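Local coordinates for protein adenylate kinase (Cryptosporidium parvum Iowa II, PDB 3BE4) that probably catalyses reversible phosphoryl transfer between ATP and AMP, as adenylate kinases do, and here holds the bisubstrate analogue bis(adenosine)-5'-pentaphosphate, at residues 36-39 / 40-43; 71-74 / 75-79. All blocks are in the same frame, centred on the assembly; numbering follows the deposited sequence.

Contact 1: 36-39 / 40-43; sequences TGDM and LREA. With AP5 (bis(adenosine)-5'-pentaphosphate), chain C.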
loop_
_atom_site.group_PDB
_atom_site.type_symbol
_atom_site.label_atom_id
_atom_site.label_comp_id
_atom_site.label_asym_id
_atom_site.label_seq_id
_atom_site.Cartn_x
_atom_site.Cartn_y
_atom_site.Cartn_z
ATOM N N THR A 36 -2.772 -2.564 4.332
ATOM C CA THR A 36 -3.667 -3.527 4.779
ATOM C C THR A 36 -3.423 -4.915 4.065
ATOM O O THR A 36 -3.738 -5.959 4.703
ATOM C CB THR A 36 -5.088 -3.080 4.424
ATOM O OG1 THR A 36 -5.029 -2.384 3.219
ATOM C CG2 THR A 36 -5.588 -2.082 5.504
ATOM N N GLY A 37 -2.750 -4.931 2.942
ATOM C CA GLY A 37 -2.395 -6.262 2.319
ATOM C C GLY A 37 -1.301 -6.927 3.197
ATOM O O GLY A 37 -1.450 -8.120 3.517
ATOM N N ASP A 38 -0.294 -6.182 3.607
ATOM C CA ASP A 38 0.659 -6.864 4.481
ATOM C C ASP A 38 0.059 -7.256 5.813
ATOM O O ASP A 38 0.448 -8.312 6.343
ATOM C CB ASP A 38 1.844 -5.914 4.814
ATOM C CG ASP A 38 2.732 -5.522 3.595
ATOM O OD1 ASP A 38 2.695 -6.159 2.402
ATOM O OD2 ASP A 38 3.575 -4.512 3.812
ATOM N N MET A 39 -0.813 -6.447 6.403
ATOM C CA MET A 39 -1.556 -6.690 7.642
ATOM C C MET A 39 -2.442 -7.941 7.542
ATOM O O MET A 39 -2.483 -8.791 8.430
ATOM C CB MET A 39 -2.376 -5.482 8.104
ATOM C CG MET A 39 -1.544 -4.257 8.483
ATOM S SD MET A 39 -2.402 -2.602 8.273
ATOM C CE MET A 39 -3.842 -2.814 9.341
ATOM N N LEU A 40 -3.115 -8.067 6.400
ATOM C CA LEU A 40 -3.844 -9.320 6.146
ATOM C C LEU A 40 -2.953 -10.516 6.010
ATOM O O LEU A 40 -3.323 -11.527 6.626
ATOM C CB LEU A 40 -4.711 -9.160 4.869
ATOM C CG LEU A 40 -5.919 -8.232 5.048
ATOM C CD1 LEU A 40 -6.468 -7.915 3.631
ATOM C CD2 LEU A 40 -7.036 -8.857 5.905
ATOM N N ARG A 41 -1.837 -10.476 5.265
ATOM C CA ARG A 41 -0.895 -11.571 5.142
ATOM C C ARG A 41 -0.332 -11.883 6.535
ATOM O O ARG A 41 -0.229 -13.065 6.903
ATOM C CB ARG A 41 0.231 -11.270 4.192
ATOM C CG ARG A 41 -0.306 -11.457 2.802
ATOM C CD ARG A 41 0.641 -11.817 1.713
ATOM N NE ARG A 41 0.644 -10.598 1.120
ATOM C CZ ARG A 41 -0.213 -10.085 0.223
ATOM N NH1 ARG A 41 0.058 -8.907 0.238
ATOM N NH2 ARG A 41 -1.186 -10.633 -0.673
ATOM N N GLU A 42 -0.002 -10.880 7.353
ATOM C CA GLU A 42 0.345 -11.175 8.801
ATOM C C GLU A 42 -0.815 -11.785 9.654
ATOM O O GLU A 42 -0.582 -12.633 10.570
ATOM C CB GLU A 42 0.823 -9.908 9.496
ATOM C CG GLU A 42 1.391 -10.097 10.877
ATOM C CD GLU A 42 1.237 -8.836 11.734
ATOM O OE1 GLU A 42 1.045 -7.722 11.193
ATOM O OE2 GLU A 42 1.295 -8.958 12.973
ATOM N N ALA A 43 -2.046 -11.356 9.426
ATOM C CA ALA A 43 -3.191 -12.010 10.131
ATOM C C ALA A 43 -3.388 -13.463 9.677
ATOM O O ALA A 43 -3.723 -14.349 10.508
ATOM C CB ALA A 43 -4.484 -11.244 9.998
HETATM P PA AP5 C . -1.630 -5.648 -1.307
HETATM O O1A AP5 C . -0.521 -6.441 -0.597
HETATM O O2A AP5 C . -1.767 -4.220 -1.052
HETATM O O3A AP5 C . -1.518 -5.906 -2.883
HETATM P PB AP5 C . -1.942 -5.006 -4.122
HETATM O O1B AP5 C . -3.038 -4.118 -3.778
HETATM O O2B AP5 C . -2.045 -5.953 -5.324
HETATM O O3B AP5 C . -0.545 -4.083 -4.268
HETATM P PG AP5 C . 0.953 -4.539 -4.241
HETATM O O1G AP5 C . 1.104 -5.675 -5.192
HETATM O O2G AP5 C . 1.321 -4.705 -2.823
HETATM O O3G AP5 C . 1.534 -3.217 -4.883
HETATM P PD AP5 C . 2.520 -2.026 -4.360
HETATM O O1D AP5 C . 2.794 -2.253 -2.935
HETATM O O2D AP5 C . 1.913 -0.778 -4.851
HETATM O O3D AP5 C . 3.815 -2.257 -5.271
HETATM P PE AP5 C . 5.255 -2.767 -4.818
HETATM O O1E AP5 C . 5.114 -4.048 -4.185
HETATM O O2E AP5 C . 6.017 -1.686 -4.078
HETATM O O5F AP5 C . -3.079 -6.255 -1.018
HETATM C C5F AP5 C . -3.093 -7.691 -1.065
HETATM C C4F AP5 C . -4.632 -8.030 -1.236
HETATM O O4F AP5 C . -5.203 -7.953 0.049
HETATM C C3F AP5 C . -5.469 -7.171 -2.106
HETATM O O3F AP5 C . -5.370 -7.538 -3.464
HETATM C C2F AP5 C . -6.837 -7.551 -1.499
HETATM O O2F AP5 C . -7.191 -8.951 -1.823
HETATM C C1F AP5 C . -6.572 -7.498 -0.006
HETATM N N9A AP5 C . -6.709 -6.153 0.487
HETATM C C8A AP5 C . -5.609 -5.369 0.933
HETATM N N7A AP5 C . -6.034 -4.186 1.346
HETATM C C5A AP5 C . -7.439 -4.190 1.226
HETATM C C6A AP5 C . -8.388 -3.246 1.567
HETATM N N6A AP5 C . -8.204 -1.980 1.959
HETATM N N1A AP5 C . -9.719 -3.645 1.288
HETATM C C2A AP5 C . -9.949 -4.868 0.861
HETATM N N3A AP5 C . -9.057 -5.824 0.524
HETATM C C4A AP5 C . -7.720 -5.468 0.804
HETATM O O5J AP5 C . 5.966 -2.845 -6.216
HETATM C C5J AP5 C . 5.598 -3.941 -7.190
HETATM C C4J AP5 C . 6.908 -4.250 -7.944
HETATM O O4J AP5 C . 7.432 -3.156 -8.722
HETATM C C3J AP5 C . 7.992 -4.801 -7.015
HETATM O O3J AP5 C . 8.702 -5.823 -7.682
HETATM C C2J AP5 C . 8.848 -3.574 -6.966
HETATM O O2J AP5 C . 10.208 -3.909 -6.727
HETATM C C1J AP5 C . 8.877 -2.927 -8.281
HETATM N N9B AP5 C . 9.011 -1.507 -8.392
HETATM C C8B AP5 C . 8.585 -0.550 -7.473
HETATM N N7B AP5 C . 8.840 0.666 -7.991
HETATM C C5B AP5 C . 9.428 0.502 -9.223
HETATM C C6B AP5 C . 9.751 1.399 -10.289
HETATM N N6B AP5 C . 9.601 2.712 -10.117
HETATM N N1B AP5 C . 10.278 0.873 -11.429
HETATM C C2B AP5 C . 10.347 -0.518 -11.598
HETATM N N3B AP5 C . 9.966 -1.429 -10.651
HETATM C C4B AP5 C . 9.410 -0.926 -9.488
#
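R41 lies back along the first turn of helix 36-45, its aliphatic part passing the carbonyl of G37, and four backbone hydrogen bonds build that turn. L40 N reaches T36 O, R41 N reaches G37 O at 3.0 Å, E42 N reaches D38 O and A43 N reaches M39 O. The straightest is that of R41, with an N-H...O angle of 170°.

The polar contacts to AP5 come from both segments. T36 OG1 donates to the adenine nitrogen N7A of AP5 over 2.8 Å; with chi1 at 34°, the hydroxyl sits between the backbone N and the carbonyl carbon. From the next turn, R41 NH1 donates to the alpha-phosphate oxygen AP5 O1A at 2.7 Å, on a bent path of 137°. That phosphate meets the guanidinium at its edge, while G37 O lies over one face. A bend at chi3 turns the R41 chain towards the phosphate. The D38 carboxylate is near but makes no salt bridge, OD1 standing 4.4 Å from R41 NH1; R41 NH2 has a long, weak ion pair with D167.

Apolar and backbone contacts line the ligand as well. G37 CA comes within 3.4 Å of the ester oxygen AP5 O5F, its bare carbon letting the backbone close in on the phosphate ester. L40 lays CG and CD1 against T36 O and brings CD1 to 3.6 Å from AP5 N9A, touching the adenine.

The start of the helix thus reads both the base and the phosphate of this nucleotide half, in keeping with the AMP site of adenylate kinases: a hydroxyl for the base and a positive guanidinium that would offset the negative charge of the alpha-phosphate.

Contact 2: 71-74 / 75-79; sequences GLVK and EKFDL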
loop_
_atom_site.group_PDB
_atom_site.type_symbol
_atom_site.label_atom_id
_atom_site.label_comp_id
_atom_site.label_asym_id
_atom_site.label_seq_id
_atom_site.Cartn_x
_atom_site.Cartn_y
_atom_site.Cartn_z
ATOM N N GLY A 71 -11.648 -2.608 10.629
ATOM C CA GLY A 71 -11.370 -3.116 12.009
ATOM C C GLY A 71 -9.884 -3.091 12.258
ATOM O O GLY A 71 -9.421 -2.680 13.327
ATOM N N LEU A 72 -9.156 -3.573 11.270
ATOM C CA LEU A 72 -7.666 -3.694 11.442
ATOM C C LEU A 72 -7.067 -2.308 11.461
ATOM O O LEU A 72 -6.108 -2.077 12.296
ATOM C CB LEU A 72 -6.996 -4.475 10.313
ATOM C CG LEU A 72 -7.401 -5.955 10.202
ATOM C CD1 LEU A 72 -6.740 -6.512 8.903
ATOM C CD2 LEU A 72 -7.016 -6.655 11.474
ATOM N N VAL A 73 -7.541 -1.383 10.641
ATOM C CA VAL A 73 -6.955 -0.017 10.649
ATOM C C VAL A 73 -7.356 0.689 11.957
ATOM O O VAL A 73 -6.545 1.357 12.588
ATOM C CB VAL A 73 -7.401 0.730 9.442
ATOM C CG1 VAL A 73 -7.116 2.235 9.534
ATOM C CG2 VAL A 73 -6.750 -0.038 8.154
ATOM N N LYS A 74 -8.640 0.614 12.339
ATOM C CA LYS A 74 -9.066 1.273 13.560
ATOM C C LYS A 74 -8.217 0.765 14.747
ATOM O O LYS A 74 -7.905 1.581 15.613
ATOM C CB LYS A 74 -10.542 0.825 13.790
ATOM C CG LYS A 74 -11.180 1.531 15.045
ATOM C CD LYS A 74 -12.717 1.690 14.970
ATOM C CE LYS A 74 -13.123 2.660 16.113
ATOM N NZ LYS A 74 -13.057 1.990 17.431
ATOM N N GLU A 75 -7.900 -0.524 14.799
ATOM C CA GLU A 75 -7.163 -1.121 15.880
ATOM C C GLU A 75 -5.816 -0.381 15.939
ATOM O O GLU A 75 -5.319 0.036 17.057
ATOM C CB GLU A 75 -6.965 -2.603 15.643
ATOM C CG GLU A 75 -6.096 -3.239 16.712
ATOM C CD GLU A 75 -5.949 -4.744 16.559
ATOM O OE1 GLU A 75 -5.682 -5.244 15.437
ATOM O OE2 GLU A 75 -5.998 -5.428 17.611
ATOM N N LYS A 76 -5.212 -0.088 14.777
ATOM C CA LYS A 76 -3.865 0.631 14.838
ATOM C C LYS A 76 -4.001 1.983 15.428
ATOM O O LYS A 76 -3.165 2.472 16.276
ATOM C CB LYS A 76 -3.304 0.831 13.441
ATOM C CG LYS A 76 -3.034 -0.463 12.681
ATOM C CD LYS A 76 -1.695 -1.037 13.045
ATOM C CE LYS A 76 -1.709 -2.557 12.882
ATOM N NZ LYS A 76 -0.532 -3.138 13.647
ATOM N N PHE A 77 -4.990 2.762 14.971
ATOM C CA PHE A 77 -5.255 4.090 15.495
ATOM C C PHE A 77 -5.562 4.032 16.973
ATOM O O PHE A 77 -4.981 4.837 17.699
ATOM C CB PHE A 77 -6.431 4.711 14.757
ATOM C CG PHE A 77 -5.955 5.331 13.440
ATOM C CD1 PHE A 77 -5.497 6.644 13.365
ATOM C CD2 PHE A 77 -6.001 4.578 12.230
ATOM C CE1 PHE A 77 -5.038 7.263 12.149
ATOM C CE2 PHE A 77 -5.553 5.165 10.943
ATOM C CZ PHE A 77 -5.142 6.488 10.887
ATOM N N ASP A 78 -6.376 3.055 17.384
ATOM C CA ASP A 78 -6.802 3.034 18.814
ATOM C C ASP A 78 -5.565 2.734 19.705
ATOM O O ASP A 78 -5.503 3.146 20.907
ATOM C CB ASP A 78 -7.836 1.940 19.011
ATOM C CG ASP A 78 -9.288 2.399 18.458
ATOM O OD1 ASP A 78 -9.472 3.582 18.167
ATOM O OD2 ASP A 78 -10.128 1.496 18.389
ATOM N N LEU A 79 -4.620 1.941 19.205
ATOM C CA LEU A 79 -3.432 1.568 20.055
ATOM C C LEU A 79 -2.431 2.707 20.178
ATOM O O LEU A 79 -1.465 2.503 20.907
ATOM C CB LEU A 79 -2.764 0.339 19.451
ATOM C CG LEU A 79 -3.584 -1.003 19.422
ATOM C CD1 LEU A 79 -2.827 -1.956 18.569
ATOM C CD2 LEU A 79 -3.823 -1.551 20.841
HETATM O O HOH W 1 -4.654 -4.164 13.355
#
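V73 and F77 stand one turn apart on the last turns of helix 66-78, an alpha-helix of the adenylate kinase fold, and their side chains run alongside each other on its buried face. V73 CG1, anti to the backbone N (chi1 167°), packs on the ring atom F77 CE2 at 3.6 Å. The same ring turns an edge to the backbone: F77 CD2 lies 3.3 Å from V73 O, which sits near the ring plane. That carbonyl also accepts the F77 N-H at 3.2 Å in a nearly straight bond of 169°, so V73 O meets both the backbone and the ring of F77. Beyond the pair, F77 meets F86 edge-to-face and packs on I104, L105 and I108 of helix 95-108, whereas V73 faces T36 and F91.

The flank of G71, K74, E75 and D78 is looser and exposed to solvent, while L72 packs on M39 and L40 of helix 36-45. The backbone bond from K76 N to L72 O is weak, at 3.3 Å. L72 O is also held by a water, which donates to it and to E75 OE1 and so ties the glutamate to the backbone one turn earlier. E75, in an extended chain, sets OE1 beside that water, and the K76 chain passes L72 O at CG and goes on towards M39.

K74 and D78 form an i/i+4 salt bridge on the exposed flank. The lysine chain starts anti to the backbone N and kinks at its last torsion (chi4 -75°), bringing the ammonium in level with the carboxylate rather than over its face. D78 is tied by its backbone as well, its N donating to K74 O at 2.8 Å. In the salt bridge, K74 NZ donates to the syn lone pair of D78 OD2 at 3.1 Å.

In the fold
Contacts 1 and 2 lie on two helices, 36-45 and 66-78, that pack directly together; the contact centres are about 13 Å apart. T36 CG2 meets V73 CG2 at 3.5 Å, M39 CE reaches L72 CB at 3.7 Å, and L40 CD2 touches L72 CD1 at 3.8 Å. Contact 1 borders AP5 itself, whereas the side chain of V73 in contact 2 stays about 7 Å from the ligand, forming a second layer behind T36. Contact 2 therefore backs the nucleotide-binding turn, touching it but not the ligand, and F77 carries the packing on to helix 95-108. The magnesium ion lies about 5 Å from the D38 side chain but about 14 Å from that of V73.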